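Local atomic coordinates of AvrRxo1-ORF2 (Xanthomonas oryzae pv. oryzicola, PDB entry 4Z8U), a protein that probably acts as the antitoxin-like chaperone partner of the type III effector AvrRxo1-ORF1, which it binds in a four-chain complex. Residues Glu49-Thr54 with Thr83-Ala88. Residues are numbered along the deposited sequence; the frame is centred on the assembly and turned at random.
Sequences EKICDT and TLKEFA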
# COMPACT_ATOMS: atom_id res chain seq x y z
N GLU B 49 1.56 -6.09 -32.75
CA GLU B 49 0.41 -6.27 -33.68
C GLU B 49 0.53 -7.34 -34.78
O GLU B 49 -0.49 -7.86 -35.28
CB GLU B 49 -0.03 -4.93 -34.21
CG GLU B 49 -0.41 -4.12 -33.00
CD GLU B 49 -1.04 -2.81 -33.30
OE1 GLU B 49 -0.83 -2.29 -34.41
OE2 GLU B 49 -1.74 -2.30 -32.39
N LYS B 50 1.75 -7.74 -35.09
CA LYS B 50 1.95 -8.73 -36.10
C LYS B 50 1.60 -10.07 -35.51
O LYS B 50 1.39 -11.05 -36.25
CB LYS B 50 3.40 -8.76 -36.60
CG LYS B 50 3.79 -7.59 -37.47
CD LYS B 50 5.10 -7.95 -38.19
CE LYS B 50 5.78 -6.74 -38.80
NZ LYS B 50 5.95 -5.72 -37.72
N ILE B 51 1.52 -10.14 -34.18
CA ILE B 51 1.39 -11.46 -33.60
C ILE B 51 0.21 -11.60 -32.65
O ILE B 51 0.09 -12.63 -31.99
CB ILE B 51 2.69 -11.96 -32.92
CG1 ILE B 51 3.04 -11.15 -31.71
CG2 ILE B 51 3.88 -11.96 -33.88
CD1 ILE B 51 4.34 -11.58 -31.07
N CYS B 52 -0.62 -10.57 -32.56
CA CYS B 52 -1.87 -10.60 -31.75
C CYS B 52 -2.65 -9.38 -32.17
O CYS B 52 -2.09 -8.43 -32.72
CB CYS B 52 -1.56 -10.52 -30.23
SG CYS B 52 -0.91 -8.92 -29.61
N ASP B 53 -3.93 -9.40 -31.82
CA ASP B 53 -4.86 -8.37 -32.20
C ASP B 53 -5.11 -7.46 -30.98
O ASP B 53 -5.53 -7.94 -29.92
CB ASP B 53 -6.16 -9.08 -32.66
CG ASP B 53 -7.38 -8.18 -32.69
OD1 ASP B 53 -7.26 -6.95 -32.91
OD2 ASP B 53 -8.49 -8.77 -32.52
N THR B 54 -4.83 -6.18 -31.12
CA THR B 54 -4.93 -5.24 -29.99
C THR B 54 -6.10 -4.29 -30.18
O THR B 54 -6.21 -3.25 -29.50
CB THR B 54 -3.67 -4.34 -29.89
OG1 THR B 54 -3.53 -3.60 -31.11
CG2 THR B 54 -2.35 -5.15 -29.53
N THR B 83 9.84 -10.16 -23.28
CA THR B 83 9.70 -10.03 -24.71
C THR B 83 8.30 -9.76 -25.19
O THR B 83 7.35 -10.15 -24.57
CB THR B 83 10.13 -11.30 -25.37
OG1 THR B 83 9.25 -12.35 -25.02
CG2 THR B 83 11.47 -11.69 -24.85
N LEU B 84 8.19 -9.08 -26.30
CA LEU B 84 6.91 -8.88 -26.91
C LEU B 84 6.26 -10.21 -27.28
O LEU B 84 5.08 -10.34 -27.30
CB LEU B 84 7.04 -7.98 -28.11
CG LEU B 84 7.45 -6.55 -27.84
CD1 LEU B 84 7.70 -5.82 -29.12
CD2 LEU B 84 6.42 -5.85 -27.11
N LYS B 85 7.01 -11.24 -27.55
CA LYS B 85 6.32 -12.43 -27.92
C LYS B 85 5.64 -13.02 -26.72
O LYS B 85 4.61 -13.63 -26.84
CB LYS B 85 7.24 -13.46 -28.54
CG LYS B 85 6.52 -14.68 -29.08
CD LYS B 85 7.20 -15.95 -28.61
CE LYS B 85 6.74 -17.18 -29.36
NZ LYS B 85 6.88 -17.03 -30.82
N GLU B 86 6.23 -12.85 -25.57
CA GLU B 86 5.59 -13.33 -24.39
C GLU B 86 4.33 -12.49 -24.14
O GLU B 86 3.33 -13.01 -23.75
CB GLU B 86 6.54 -13.17 -23.21
CG GLU B 86 7.43 -14.36 -22.89
CD GLU B 86 8.69 -13.99 -22.05
OE1 GLU B 86 8.71 -12.95 -21.41
OE2 GLU B 86 9.65 -14.77 -22.03
N PHE B 87 4.43 -11.20 -24.39
CA PHE B 87 3.38 -10.26 -24.05
C PHE B 87 2.19 -10.50 -24.92
O PHE B 87 1.09 -10.44 -24.48
CB PHE B 87 3.86 -8.81 -24.18
CG PHE B 87 2.88 -7.81 -23.73
CD1 PHE B 87 2.40 -7.80 -22.46
CD2 PHE B 87 2.43 -6.86 -24.57
CE1 PHE B 87 1.51 -6.87 -22.09
CE2 PHE B 87 1.55 -5.97 -24.19
CZ PHE B 87 1.10 -5.98 -22.95
N ALA B 88 2.46 -10.80 -26.18
CA ALA B 88 1.44 -11.19 -27.11
C ALA B 88 0.52 -12.28 -26.61
O ALA B 88 -0.64 -12.22 -26.82
CB ALA B 88 2.07 -11.64 -28.37
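Ile51 reaches across to the N-terminal part of helix 84-94 and packs on Ala88. The contact is apolar. Ile51 CG1 lies 3.5 Å from Ala88 CB, and the terminal CD1 is equally close to that methyl. One methyl group thus meets two successive carbons of the isoleucine branch. Chi1 of 67° folds CG1 back over the backbone, flanked by N and C, and chi2 of -177° extends the branch toward the helix. CD1 ends over the backbone of the turn, 3.8 Å from Lys85 CA and 4.0 Å from Leu84 O. Lys85 adds the start of its aliphatic chain, with CG 4.3 Å from Ile51 CD1.

Cys52 packs on the same alanine. Its CB is 3.9 Å from Ala88 O, and its SG is 4.2 Å from Ala88 CB, looser than the isoleucine. Val91 and Glu92, further along the helix, also touch Cys52, and Leu48 of helix 45-49 helps to bury Ala88.

Each segment also has an internal side-chain hydrogen bond. Thr54 OG1 donates to Glu49 OE2 at 2.6 Å, from 38° above the carboxylate plane. The same oxygen forms a salt bridge with Arg66 of helix 64-77, and Thr54 O bonds to Tyr70 OH of that helix. Thr83 is the N-cap of helix 84-94: its OG1 accepts from Glu86 N at 3.1 Å.

Asp53 touches Gly19 and makes a weak hydrogen bond to Trp23, both of the AvrRxo1-ORF1 chain. The contact is loop-on-helix packing in an all-helical protein, joining the loop after helix 45-49 to the N-capped start of helix 84-94.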